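Nourseothricin acetyltransferase (Streptomyces noursei, PDB 5C82) probably inactivates the antibiotic nourseothricin by transferring an acetyl group to it, in the manner of GNAT-fold acetyltransferases. Local coordinates at residues Glu24-Thr32 and Ile111-Gly119; Asp76-Ala84 and Leu126-Arg137. The protein carries 1 engineered substitution. All coordinates share one frame; numbering follows the deposited sequence.

Interaction 1. Residues Glu24-Thr32 and Ile111-Gly119; sequences EALDGSFTT and IEVAPEHRG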
ATOM      1  N   GLU A  24      -4.510 -21.711  10.185  1.00 34.14           N
ATOM      2  CA  GLU A  24      -4.375 -22.187   8.801  1.00 34.50           C
ATOM      3  C   GLU A  24      -5.685 -22.817   8.304  1.00 37.79           C
ATOM      4  O   GLU A  24      -6.185 -22.421   7.255  1.00 38.82           O
ATOM      5  CB  GLU A  24      -3.239 -23.231   8.713  1.00 35.94           C
ATOM      6  CG  GLU A  24      -1.936 -22.711   8.127  1.00 50.21           C
ATOM      7  CD  GLU A  24      -0.715 -23.590   8.362  1.00 77.17           C
ATOM      8  OE1 GLU A  24      -0.810 -24.824   8.162  1.00 69.02           O
ATOM      9  OE2 GLU A  24       0.351 -23.036   8.720  1.00 72.07           O
ATOM     10  N   ALA A  25      -6.244 -23.766   9.083  1.00 32.50           N
ATOM     11  CA  ALA A  25      -7.466 -24.519   8.785  1.00 31.94           C
ATOM     12  C   ALA A  25      -8.747 -23.709   8.776  1.00 34.37           C
ATOM     13  O   ALA A  25      -9.734 -24.167   8.192  1.00 34.27           O
ATOM     14  CB  ALA A  25      -7.620 -25.671   9.766  1.00 32.72           C
ATOM     15  N   LEU A  26      -8.778 -22.563   9.485  1.00 29.30           N
ATOM     16  CA  LEU A  26      -9.984 -21.747   9.577  1.00 28.05           C
ATOM     17  C   LEU A  26     -10.426 -21.303   8.185  1.00 31.11           C
ATOM     18  O   LEU A  26      -9.617 -20.863   7.364  1.00 30.86           O
ATOM     19  CB  LEU A  26      -9.803 -20.561  10.543  1.00 27.98           C
ATOM     20  CG  LEU A  26     -11.046 -19.696  10.843  1.00 31.92           C
ATOM     21  CD1 LEU A  26     -11.069 -19.268  12.299  1.00 31.57           C
ATOM     22  CD2 LEU A  26     -11.090 -18.478   9.937  1.00 32.64           C
ATOM     23  N   ASP A  27     -11.718 -21.454   7.941  1.00 27.89           N
ATOM     24  CA  ASP A  27     -12.379 -21.159   6.686  1.00 27.22           C
ATOM     25  C   ASP A  27     -12.666 -19.662   6.492  1.00 29.23           C
ATOM     26  O   ASP A  27     -13.684 -19.159   6.962  1.00 29.72           O
ATOM     27  CB  ASP A  27     -13.674 -21.995   6.601  1.00 28.76           C
ATOM     28  CG  ASP A  27     -14.385 -21.962   5.262  1.00 36.23           C
ATOM     29  OD1 ASP A  27     -13.712 -21.706   4.238  1.00 36.13           O
ATOM     30  OD2 ASP A  27     -15.592 -22.277   5.229  1.00 41.32           O
ATOM     31  N   GLY A  28     -11.806 -18.992   5.739  1.00 24.11           N
ATOM     32  CA  GLY A  28     -11.977 -17.583   5.411  1.00 24.31           C
ATOM     33  C   GLY A  28     -12.794 -17.336   4.153  1.00 28.49           C
ATOM     34  O   GLY A  28     -12.828 -16.209   3.646  1.00 28.49           O
ATOM     35  N   SER A  29     -13.466 -18.381   3.633  1.00 22.36           N
ATOM     36  CA  SER A  29     -14.243 -18.246   2.404  1.00 21.41           C
ATOM     37  C   SER A  29     -15.558 -17.571   2.687  1.00 21.77           C
ATOM     38  O   SER A  29     -15.991 -17.533   3.835  1.00 20.68           O
ATOM     39  CB  SER A  29     -14.462 -19.607   1.739  1.00 24.88           C
ATOM     40  OG  SER A  29     -15.316 -20.397   2.547  1.00 35.48           O
ATOM     41  N   PHE A  30     -16.181 -17.010   1.645  1.00 17.08           N
ATOM     42  CA  PHE A  30     -17.475 -16.318   1.751  1.00 15.55           C
ATOM     43  C   PHE A  30     -18.202 -16.358   0.406  1.00 17.61           C
ATOM     44  O   PHE A  30     -17.570 -16.478  -0.646  1.00 16.56           O
ATOM     45  CB  PHE A  30     -17.273 -14.846   2.197  1.00 16.60           C
ATOM     46  CG  PHE A  30     -16.476 -13.996   1.234  1.00 17.04           C
ATOM     47  CD1 PHE A  30     -15.098 -13.871   1.370  1.00 19.30           C
ATOM     48  CD2 PHE A  30     -17.112 -13.268   0.230  1.00 18.31           C
ATOM     49  CE1 PHE A  30     -14.363 -13.071   0.489  1.00 19.60           C
ATOM     50  CE2 PHE A  30     -16.376 -12.445  -0.633  1.00 20.78           C
ATOM     51  CZ  PHE A  30     -15.005 -12.390  -0.521  1.00 18.52           C
ATOM     52  N   THR A  31     -19.520 -16.202   0.458  1.00 13.87           N
ATOM     53  CA  THR A  31     -20.419 -16.126  -0.683  1.00 14.18           C
ATOM     54  C   THR A  31     -21.094 -14.744  -0.596  1.00 18.83           C
ATOM     55  O   THR A  31     -21.469 -14.297   0.493  1.00 17.81           O
ATOM     56  CB  THR A  31     -21.384 -17.318  -0.691  1.00 20.36           C
ATOM     57  OG1 THR A  31     -20.616 -18.527  -0.757  1.00 21.97           O
ATOM     58  CG2 THR A  31     -22.349 -17.285  -1.858  1.00 14.94           C
ATOM     59  N   THR A  32     -21.183 -14.048  -1.727  1.00 15.29           N
ATOM     60  CA  THR A  32     -21.780 -12.721  -1.750  1.00 15.48           C
ATOM     61  C   THR A  32     -22.669 -12.518  -2.977  1.00 22.14           C
ATOM     62  O   THR A  32     -22.336 -12.987  -4.060  1.00 20.37           O
ATOM     63  CB  THR A  32     -20.680 -11.634  -1.583  1.00 19.50           C
ATOM     64  OG1 THR A  32     -21.277 -10.332  -1.570  1.00 22.87           O
ATOM     65  CG2 THR A  32     -19.568 -11.720  -2.642  1.00 16.23           C
ATOM     66  N   ILE A 111      -7.699 -10.673   9.122  1.00 22.97           N
ATOM     67  CA  ILE A 111      -8.777 -10.877  10.100  1.00 22.57           C
ATOM     68  C   ILE A 111      -9.745 -11.877   9.476  1.00 29.02           C
ATOM     69  O   ILE A 111     -10.148 -11.693   8.329  1.00 30.78           O
ATOM     70  CB  ILE A 111      -9.448  -9.581  10.653  1.00 25.19           C
ATOM     71  CG1 ILE A 111     -10.549  -9.927  11.710  1.00 24.80           C
ATOM     72  CG2 ILE A 111      -9.959  -8.646   9.516  1.00 25.78           C
ATOM     73  CD1 ILE A 111     -11.156  -8.743  12.496  1.00 28.35           C
ATOM     74  N   GLU A 112     -10.038 -12.971  10.180  1.00 25.53           N
ATOM     75  CA  GLU A 112     -10.942 -14.002   9.683  1.00 26.00           C
ATOM     76  C   GLU A 112     -11.763 -14.628  10.777  1.00 27.49           C
ATOM     77  O   GLU A 112     -11.260 -14.860  11.873  1.00 28.61           O
ATOM     78  CB  GLU A 112     -10.195 -15.059   8.852  1.00 28.52           C
ATOM     79  CG  GLU A 112     -10.311 -14.810   7.353  1.00 41.82           C
ATOM     80  CD  GLU A 112      -9.044 -15.044   6.557  1.00 76.44           C
ATOM     81  OE1 GLU A 112      -8.465 -16.152   6.656  1.00 74.14           O
ATOM     82  OE2 GLU A 112      -8.662 -14.134   5.786  1.00 80.09           O
ATOM     83  N   VAL A 113     -13.052 -14.831  10.497  1.00 21.00           N
ATOM     84  CA  VAL A 113     -14.015 -15.416  11.409  1.00 19.84           C
ATOM     85  C   VAL A 113     -14.609 -16.654  10.705  1.00 26.23           C
ATOM     86  O   VAL A 113     -14.919 -16.571   9.518  1.00 26.19           O
ATOM     87  CB  VAL A 113     -15.084 -14.365  11.853  1.00 22.67           C
ATOM     88  CG1 VAL A 113     -16.176 -14.975  12.748  1.00 21.94           C
ATOM     89  CG2 VAL A 113     -14.432 -13.187  12.562  1.00 22.26           C
ATOM     90  N   ALA A 114     -14.719 -17.809  11.420  1.00 24.96           N
ATOM     91  CA  ALA A 114     -15.293 -19.059  10.883  1.00 24.97           C
ATOM     92  C   ALA A 114     -16.740 -18.770  10.483  1.00 27.39           C
ATOM     93  O   ALA A 114     -17.403 -18.033  11.206  1.00 25.31           O
ATOM     94  CB  ALA A 114     -15.218 -20.179  11.907  1.00 25.72           C
ATOM     95  N   PRO A 115     -17.193 -19.232   9.289  1.00 28.02           N
ATOM     96  CA  PRO A 115     -18.528 -18.841   8.774  1.00 29.24           C
ATOM     97  C   PRO A 115     -19.707 -18.967   9.719  1.00 34.95           C
ATOM     98  O   PRO A 115     -20.577 -18.100   9.666  1.00 34.97           O
ATOM     99  CB  PRO A 115     -18.726 -19.722   7.528  1.00 30.97           C
ATOM    100  CG  PRO A 115     -17.582 -20.680   7.515  1.00 35.19           C
ATOM    101  CD  PRO A 115     -16.478 -20.072   8.308  1.00 30.49           C
ATOM    102  N   GLU A 116     -19.714 -19.993  10.594  1.00 34.25           N
ATOM    103  CA  GLU A 116     -20.763 -20.255  11.596  1.00 35.49           C
ATOM    104  C   GLU A 116     -20.762 -19.182  12.703  1.00 41.69           C
ATOM    105  O   GLU A 116     -21.787 -18.957  13.356  1.00 41.02           O
ATOM    106  CB  GLU A 116     -20.558 -21.633  12.267  1.00 37.11           C
ATOM    107  CG  GLU A 116     -19.899 -22.715  11.419  1.00 49.71           C
ATOM    108  CD  GLU A 116     -18.382 -22.747  11.460  1.00 67.38           C
ATOM    109  OE1 GLU A 116     -17.817 -23.003  12.547  1.00 69.86           O
ATOM    110  OE2 GLU A 116     -17.759 -22.548  10.392  1.00 54.26           O
ATOM    111  N   HIS A 117     -19.586 -18.568  12.946  1.00 39.00           N
ATOM    112  CA  HIS A 117     -19.382 -17.557  13.985  1.00 38.29           C
ATOM    113  C   HIS A 117     -19.577 -16.149  13.464  1.00 41.30           C
ATOM    114  O   HIS A 117     -19.536 -15.191  14.242  1.00 41.72           O
ATOM    115  CB  HIS A 117     -18.007 -17.749  14.641  1.00 38.83           C
ATOM    116  CG  HIS A 117     -17.873 -19.090  15.289  1.00 42.22           C
ATOM    117  ND1 HIS A 117     -18.497 -19.376  16.497  1.00 43.87           N
ATOM    118  CD2 HIS A 117     -17.228 -20.198  14.858  1.00 44.05           C
ATOM    119  CE1 HIS A 117     -18.195 -20.633  16.769  1.00 43.22           C
ATOM    120  NE2 HIS A 117     -17.432 -21.170  15.812  1.00 43.80           N
ATOM    121  N   ARG A 118     -19.818 -16.017  12.146  1.00 35.86           N
ATOM    122  CA  ARG A 118     -20.044 -14.707  11.539  1.00 35.31           C
ATOM    123  C   ARG A 118     -21.371 -14.086  12.008  1.00 39.61           C
ATOM    124  O   ARG A 118     -22.394 -14.772  12.083  1.00 38.76           O
ATOM    125  CB  ARG A 118     -19.902 -14.763  10.016  1.00 32.23           C
ATOM    126  CG  ARG A 118     -18.437 -14.825   9.618  1.00 33.12           C
ATOM    127  CD  ARG A 118     -18.227 -14.965   8.135  1.00 35.10           C
ATOM    128  NE  ARG A 118     -17.035 -15.768   7.893  1.00 37.37           N
ATOM    129  CZ  ARG A 118     -16.653 -16.234   6.713  1.00 45.69           C
ATOM    130  NH1 ARG A 118     -17.354 -15.952   5.619  1.00 25.83           N
ATOM    131  NH2 ARG A 118     -15.566 -16.985   6.614  1.00 32.40           N
ATOM    132  N   GLY A 119     -21.303 -12.817  12.395  1.00 36.97           N
ATOM    133  CA  GLY A 119     -22.446 -12.096  12.936  1.00 37.49           C
ATOM    134  C   GLY A 119     -22.755 -12.468  14.374  1.00 43.01           C
ATOM    135  O   GLY A 119     -23.910 -12.352  14.799  1.00 43.91           O
TER
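With CG anti to its carbonyl carbon (chi1 -76°) and a bend at chi3 (-147°), Arg118 lays its guanidinium edge along the carbonyls of segment 24-32, while Leu26, its CG beside its own carbonyl carbon (chi1 -174°), drops its methyls on the end of strand 105-113. The guanidinium grips Ser29 O end-on: Arg118 NH1 at 2.7 Å and Arg118 NH2 at 2.9 Å both donate to that one oxygen, which lies nearly in the guanidinium plane. Side-on, the same group holds Val113 O of its own segment, through Arg118 NE at 2.8 Å and Arg118 NH2. Four bonds to two backbone oxygens thus fix the rotation of the guanidinium and splice the loop after helix 20-25 to the end of the strand. Pro115 CA lies over one guanidinium face, offset toward the rim. Asp27 and Pro115 cross at about a right angle, Asp27 OD2 3.4 Å from Pro115 CG, while Asp27 OD1 takes a bond from Ser29 OG at 2.7 Å, met from above the carboxylate plane. Leu26 CD2 reaches Glu112 CB at 3.7 Å, and Gly28 CA rests on Glu112 CG at 3.8 Å. Arg118 and Gly119 lead from strand 105-113 toward helix 122-137, consistent with the start of the loop that holds the acetyl-CoA pyrophosphate in GNAT relatives. Leu26 also touches Leu91 of strand 91-100, which pairs with strand 105-113 through Glu112 and Phe94; Val113 packs on Val122 of helix 122-137, and strand 30-32 runs on beside strand 44-58.

Interaction 2. Residues Asp76-Ala84 and Leu126-Arg137; sequences DPDSRTFVA and LMGLATEFARER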
ATOM      1  N   ASP A  76      10.259  -9.202  17.695  1.00 78.91           N
ATOM      2  CA  ASP A  76       8.888  -9.187  17.188  1.00 78.63           C
ATOM      3  C   ASP A  76       7.930  -8.419  18.160  1.00 80.60           C
ATOM      4  O   ASP A  76       6.946  -9.003  18.631  1.00 80.86           O
ATOM      5  CB  ASP A  76       8.426 -10.641  16.921  1.00 80.94           C
ATOM      6  CG  ASP A  76       7.151 -10.781  16.106  1.00 95.13           C
ATOM      7  OD1 ASP A  76       7.184 -10.471  14.888  1.00 95.63           O
ATOM      8  OD2 ASP A  76       6.132 -11.243  16.673  1.00101.65           O
ATOM      9  N   PRO A  77       8.185  -7.115  18.484  1.00 74.50           N
ATOM     10  CA  PRO A  77       7.297  -6.415  19.437  1.00 72.74           C
ATOM     11  C   PRO A  77       6.117  -5.657  18.820  1.00 71.28           C
ATOM     12  O   PRO A  77       5.117  -5.426  19.506  1.00 70.52           O
ATOM     13  CB  PRO A  77       8.249  -5.456  20.160  1.00 74.71           C
ATOM     14  CG  PRO A  77       9.379  -5.211  19.181  1.00 79.73           C
ATOM     15  CD  PRO A  77       9.305  -6.238  18.069  1.00 75.69           C
ATOM     16  N   ASP A  78       6.258  -5.225  17.553  1.00 63.32           N
ATOM     17  CA  ASP A  78       5.246  -4.463  16.827  1.00 60.74           C
ATOM     18  C   ASP A  78       4.203  -5.340  16.137  1.00 58.27           C
ATOM     19  O   ASP A  78       3.145  -4.836  15.763  1.00 57.93           O
ATOM     20  CB  ASP A  78       5.911  -3.492  15.840  1.00 62.65           C
ATOM     21  CG  ASP A  78       6.712  -2.379  16.498  1.00 67.84           C
ATOM     22  OD1 ASP A  78       6.272  -1.874  17.565  1.00 65.93           O
ATOM     23  OD2 ASP A  78       7.753  -1.983  15.929  1.00 72.23           O
ATOM     24  N   SER A  79       4.490  -6.650  15.993  1.00 50.01           N
ATOM     25  CA  SER A  79       3.581  -7.639  15.415  1.00 47.45           C
ATOM     26  C   SER A  79       2.857  -8.419  16.537  1.00 45.02           C
ATOM     27  O   SER A  79       3.453  -8.648  17.597  1.00 46.05           O
ATOM     28  CB  SER A  79       4.347  -8.596  14.506  1.00 51.34           C
ATOM     29  OG  SER A  79       3.514  -9.621  13.984  1.00 63.31           O
ATOM     30  N   ARG A  80       1.574  -8.796  16.314  1.00 33.62           N
ATOM     31  CA  ARG A  80       0.766  -9.582  17.257  1.00 29.80           C
ATOM     32  C   ARG A  80      -0.436 -10.244  16.581  1.00 27.09           C
ATOM     33  O   ARG A  80      -1.010  -9.673  15.657  1.00 24.30           O
ATOM     34  CB  ARG A  80       0.282  -8.727  18.433  1.00 27.80           C
ATOM     35  CG  ARG A  80      -0.095  -9.543  19.676  1.00 35.33           C
ATOM     36  CD  ARG A  80      -0.093  -8.634  20.867  1.00 46.44           C
ATOM     37  NE  ARG A  80      -0.136  -9.337  22.141  1.00 64.25           N
ATOM     38  CZ  ARG A  80       0.566  -8.968  23.204  1.00 76.41           C
ATOM     39  NH1 ARG A  80       1.388  -7.925  23.136  1.00 54.63           N
ATOM     40  NH2 ARG A  80       0.468  -9.648  24.339  1.00 67.08           N
ATOM     41  N   THR A  81      -0.806 -11.442  17.061  1.00 20.28           N
ATOM     42  CA  THR A  81      -1.976 -12.199  16.620  1.00 19.14           C
ATOM     43  C   THR A  81      -2.872 -12.459  17.829  1.00 21.16           C
ATOM     44  O   THR A  81      -2.409 -12.989  18.837  1.00 20.07           O
ATOM     45  CB  THR A  81      -1.588 -13.531  15.923  1.00 23.93           C
ATOM     46  OG1 THR A  81      -0.771 -13.262  14.791  1.00 28.79           O
ATOM     47  CG2 THR A  81      -2.812 -14.364  15.488  1.00 16.19           C
ATOM     48  N   PHE A  82      -4.161 -12.116  17.707  1.00 17.64           N
ATOM     49  CA  PHE A  82      -5.171 -12.392  18.718  1.00 16.90           C
ATOM     50  C   PHE A  82      -6.120 -13.453  18.189  1.00 19.39           C
ATOM     51  O   PHE A  82      -6.537 -13.391  17.034  1.00 16.39           O
ATOM     52  CB  PHE A  82      -5.943 -11.128  19.116  1.00 18.53           C
ATOM     53  CG  PHE A  82      -5.069 -10.045  19.683  1.00 20.30           C
ATOM     54  CD1 PHE A  82      -4.636 -10.101  21.004  1.00 23.90           C
ATOM     55  CD2 PHE A  82      -4.751  -8.924  18.927  1.00 23.05           C
ATOM     56  CE1 PHE A  82      -3.836  -9.090  21.533  1.00 26.48           C
ATOM     57  CE2 PHE A  82      -3.951  -7.910  19.453  1.00 27.28           C
ATOM     58  CZ  PHE A  82      -3.512  -7.987  20.759  1.00 26.92           C
ATOM     59  N   VAL A  83      -6.437 -14.445  19.030  1.00 17.90           N
ATOM     60  CA  VAL A  83      -7.332 -15.551  18.665  1.00 16.67           C
ATOM     61  C   VAL A  83      -8.575 -15.497  19.520  1.00 20.77           C
ATOM     62  O   VAL A  83      -8.508 -15.052  20.663  1.00 21.22           O
ATOM     63  CB  VAL A  83      -6.636 -16.947  18.771  1.00 18.90           C
ATOM     64  CG1 VAL A  83      -5.606 -17.156  17.656  1.00 17.24           C
ATOM     65  CG2 VAL A  83      -6.020 -17.178  20.163  1.00 18.68           C
ATOM     66  N   ALA A  84      -9.679 -15.997  18.991  1.00 17.39           N
ATOM     67  CA  ALA A  84     -10.971 -16.127  19.678  1.00 17.66           C
ATOM     68  C   ALA A  84     -11.400 -17.585  19.595  1.00 21.06           C
ATOM     69  O   ALA A  84     -11.470 -18.138  18.495  1.00 21.10           O
ATOM     70  CB  ALA A  84     -12.028 -15.246  19.019  1.00 18.02           C
ATOM     71  N   LEU A 126     -12.431  -8.941  18.180  1.00 14.94           N
ATOM     72  CA  LEU A 126     -11.032  -9.045  17.699  1.00 15.09           C
ATOM     73  C   LEU A 126     -10.471  -7.684  17.248  1.00 19.36           C
ATOM     74  O   LEU A 126      -9.315  -7.379  17.533  1.00 18.45           O
ATOM     75  CB  LEU A 126     -10.860 -10.075  16.569  1.00 15.09           C
ATOM     76  CG  LEU A 126     -11.032 -11.547  16.923  1.00 19.54           C
ATOM     77  CD1 LEU A 126     -11.211 -12.374  15.661  1.00 19.49           C
ATOM     78  CD2 LEU A 126      -9.877 -12.074  17.774  1.00 18.26           C
HETATM   79  N   MSE A 127     -11.311  -6.873  16.562  1.00 16.98           N
HETATM   80  CA  MSE A 127     -10.967  -5.531  16.092  1.00 15.89           C
HETATM   81  C   MSE A 127     -10.799  -4.572  17.282  1.00 19.72           C
HETATM   82  O   MSE A 127      -9.966  -3.666  17.226  1.00 18.97           O
HETATM   83  CB  MSE A 127     -12.002  -5.004  15.080  1.00 17.17           C
HETATM   84  CG  MSE A 127     -11.516  -3.770  14.322  1.00 23.71           C
HETATM   85 SE   MSE A 127      -9.946  -4.203  13.200  0.86 31.58          SE
HETATM   86  CE  MSE A 127     -10.827  -4.896  11.642  1.00 27.60           C
ATOM     87  N   GLY A 128     -11.570  -4.804  18.350  1.00 16.49           N
ATOM     88  CA  GLY A 128     -11.453  -4.046  19.599  1.00 15.31           C
ATOM     89  C   GLY A 128     -10.112  -4.355  20.251  1.00 17.81           C
ATOM     90  O   GLY A 128      -9.423  -3.449  20.721  1.00 17.14           O
ATOM     91  N   LEU A 129      -9.710  -5.639  20.247  1.00 15.73           N
ATOM     92  CA  LEU A 129      -8.419  -6.102  20.787  1.00 16.85           C
ATOM     93  C   LEU A 129      -7.263  -5.496  19.975  1.00 19.29           C
ATOM     94  O   LEU A 129      -6.273  -5.057  20.560  1.00 17.31           O
ATOM     95  CB  LEU A 129      -8.340  -7.632  20.775  1.00 17.90           C
ATOM     96  CG  LEU A 129      -9.160  -8.385  21.856  1.00 24.33           C
ATOM     97  CD1 LEU A 129      -9.007  -9.896  21.669  1.00 24.08           C
ATOM     98  CD2 LEU A 129      -8.709  -8.020  23.290  1.00 25.76           C
ATOM     99  N   ALA A 130      -7.447  -5.401  18.625  1.00 16.17           N
ATOM    100  CA  ALA A 130      -6.519  -4.753  17.706  1.00 16.13           C
ATOM    101  C   ALA A 130      -6.413  -3.262  18.074  1.00 17.71           C
ATOM    102  O   ALA A 130      -5.309  -2.729  18.115  1.00 16.22           O
ATOM    103  CB  ALA A 130      -6.994  -4.909  16.260  1.00 16.60           C
ATOM    104  N   THR A 131      -7.545  -2.630  18.426  1.00 15.24           N
ATOM    105  CA  THR A 131      -7.623  -1.205  18.793  1.00 15.45           C
ATOM    106  C   THR A 131      -6.874  -0.933  20.094  1.00 20.69           C
ATOM    107  O   THR A 131      -6.116   0.031  20.156  1.00 20.86           O
ATOM    108  CB  THR A 131      -9.094  -0.716  18.771  1.00 19.88           C
ATOM    109  OG1 THR A 131      -9.553  -0.871  17.429  1.00 23.64           O
ATOM    110  CG2 THR A 131      -9.244   0.748  19.146  1.00 18.96           C
ATOM    111  N   GLU A 132      -7.035  -1.800  21.101  1.00 19.10           N
ATOM    112  CA  GLU A 132      -6.323  -1.662  22.385  1.00 18.54           C
ATOM    113  C   GLU A 132      -4.801  -1.710  22.190  1.00 21.50           C
ATOM    114  O   GLU A 132      -4.100  -0.844  22.701  1.00 22.61           O
ATOM    115  CB  GLU A 132      -6.798  -2.718  23.397  1.00 19.16           C
ATOM    116  CG  GLU A 132      -8.274  -2.599  23.776  1.00 19.31           C
ATOM    117  CD  GLU A 132      -8.816  -3.774  24.574  1.00 27.91           C
ATOM    118  OE1 GLU A 132      -8.077  -4.763  24.765  1.00 22.34           O
ATOM    119  OE2 GLU A 132     -10.002  -3.731  24.967  1.00 31.51           O
ATOM    120  N   PHE A 133      -4.303  -2.679  21.405  1.00 17.99           N
ATOM    121  CA  PHE A 133      -2.888  -2.817  21.050  1.00 16.89           C
ATOM    122  C   PHE A 133      -2.373  -1.561  20.322  1.00 22.21           C
ATOM    123  O   PHE A 133      -1.244  -1.129  20.565  1.00 23.32           O
ATOM    124  CB  PHE A 133      -2.698  -4.067  20.164  1.00 18.95           C
ATOM    125  CG  PHE A 133      -1.267  -4.400  19.803  1.00 20.37           C
ATOM    126  CD1 PHE A 133      -0.416  -4.991  20.730  1.00 24.08           C
ATOM    127  CD2 PHE A 133      -0.764  -4.097  18.544  1.00 21.86           C
ATOM    128  CE1 PHE A 133       0.908  -5.312  20.383  1.00 24.80           C
ATOM    129  CE2 PHE A 133       0.556  -4.416  18.201  1.00 24.28           C
ATOM    130  CZ  PHE A 133       1.379  -5.028  19.117  1.00 22.43           C
ATOM    131  N   ALA A 134      -3.203  -0.978  19.435  1.00 18.59           N
ATOM    132  CA  ALA A 134      -2.876   0.245  18.694  1.00 18.67           C
ATOM    133  C   ALA A 134      -2.651   1.406  19.675  1.00 24.25           C
ATOM    134  O   ALA A 134      -1.654   2.126  19.564  1.00 23.48           O
ATOM    135  CB  ALA A 134      -3.994   0.586  17.709  1.00 18.69           C
ATOM    136  N   ARG A 135      -3.557   1.544  20.656  1.00 23.93           N
ATOM    137  CA  ARG A 135      -3.492   2.550  21.713  1.00 25.85           C
ATOM    138  C   ARG A 135      -2.207   2.387  22.511  1.00 31.11           C
ATOM    139  O   ARG A 135      -1.480   3.360  22.649  1.00 32.55           O
ATOM    140  CB  ARG A 135      -4.731   2.483  22.636  1.00 28.05           C
ATOM    141  CG  ARG A 135      -6.025   2.973  21.975  1.00 43.21           C
ATOM    142  CD  ARG A 135      -7.167   3.157  22.969  1.00 61.79           C
ATOM    143  NE  ARG A 135      -6.988   4.355  23.800  1.00 77.06           N
ATOM    144  CZ  ARG A 135      -7.851   4.773  24.723  1.00 98.48           C
ATOM    145  NH1 ARG A 135      -8.972   4.098  24.950  1.00 89.13           N
ATOM    146  NH2 ARG A 135      -7.601   5.869  25.425  1.00 89.00           N
ATOM    147  N   GLU A 136      -1.884   1.148  22.948  1.00 28.49           N
ATOM    148  CA  GLU A 136      -0.659   0.821  23.703  1.00 28.64           C
ATOM    149  C   GLU A 136       0.607   1.296  22.952  1.00 32.23           C
ATOM    150  O   GLU A 136       1.504   1.872  23.560  1.00 30.82           O
ATOM    151  CB  GLU A 136      -0.570  -0.691  23.985  1.00 30.03           C
ATOM    152  CG  GLU A 136      -1.587  -1.223  24.975  1.00 46.17           C
ATOM    153  CD  GLU A 136      -1.668  -2.739  25.097  1.00 71.55           C
ATOM    154  OE1 GLU A 136      -0.655  -3.425  24.817  1.00 63.56           O
ATOM    155  OE2 GLU A 136      -2.748  -3.240  25.492  1.00 61.28           O
ATOM    156  N   ARG A 137       0.632   1.104  21.623  1.00 30.29           N
ATOM    157  CA  ARG A 137       1.729   1.526  20.743  1.00 29.54           C
ATOM    158  C   ARG A 137       1.721   3.028  20.430  1.00 33.49           C
ATOM    159  O   ARG A 137       2.707   3.534  19.894  1.00 34.65           O
ATOM    160  CB  ARG A 137       1.719   0.714  19.438  1.00 28.73           C
ATOM    161  CG  ARG A 137       1.991  -0.783  19.606  1.00 35.15           C
ATOM    162  CD  ARG A 137       3.464  -1.081  19.810  1.00 51.62           C
ATOM    163  NE  ARG A 137       3.709  -2.468  20.211  1.00 66.84           N
ATOM    164  CZ  ARG A 137       3.711  -2.902  21.468  1.00 84.97           C
ATOM    165  NH1 ARG A 137       3.449  -2.067  22.467  1.00 75.55           N
ATOM    166  NH2 ARG A 137       3.963  -4.177  21.735  1.00 73.45           N
TER
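Strand 79-84 and helix 126-137 run roughly antiparallel, their axes 149° apart and 9.1 Å from each other at closest approach. Phe133 and Phe82 fill the middle of the interface. Phe133, its CG anti to the backbone N (chi1 -176°), rises from the helix so that Arg80 CB covers one ring face in a CH-pi contact, 4.2 Å from the centroid, and Arg137 CG covers the opposite face. Asp78 O meets the edge of this ring in plane, 3.6 Å from Phe133 CE2. Phe82 is likewise flanked on both faces, by Arg80 CG and by Leu129 CB, each offset toward the rim, and its CZ reaches Phe133 CB at 4.0 Å. Farther along the strand, Leu126 CD2 fits against Phe82 O at 3.7 Å and against Ala84 CB. At the other end Arg137, bent at chi2 (-78°), turns its guanidinium back to Pro77 O: NH2 donates at 2.8 Å, with the acceptor near the guanidinium plane, and NE adds a weak second bond. Asp78 OD1 makes a long salt bridge to Arg137 NE, though residues 76-78 are poorly ordered. The helix thus packs on one face of the mixed GNAT sheet: Phe133 continues onto Val97 of strand 91-100 and Leu106 of strand 105-113, Leu129 touches Tyr12 of edge strand 11-14, and Arg80 NE is bonded to Thr14 OG1 of that strand.

After strand 11-14, helix 20-25 and the loop behind it enter interaction 1, which closes on residues 111-119, at the end of strand 105-113. Within that span residues 76-84 open the second contact, and the chain passes through strands 91-100 and 105-113 before helix 122-137 returns to it, closing interaction 2. Their segments alternate, so the two loops cross. Interaction 1 ties the N-terminal loop to the end of a central strand, whereas interaction 2 packs the following helix against one face of the same sheet. Their centres are about 20 Å apart, yet they touch where Ile111 CD1 packs on Met127 CE (selenomethionine) at 4.0 Å.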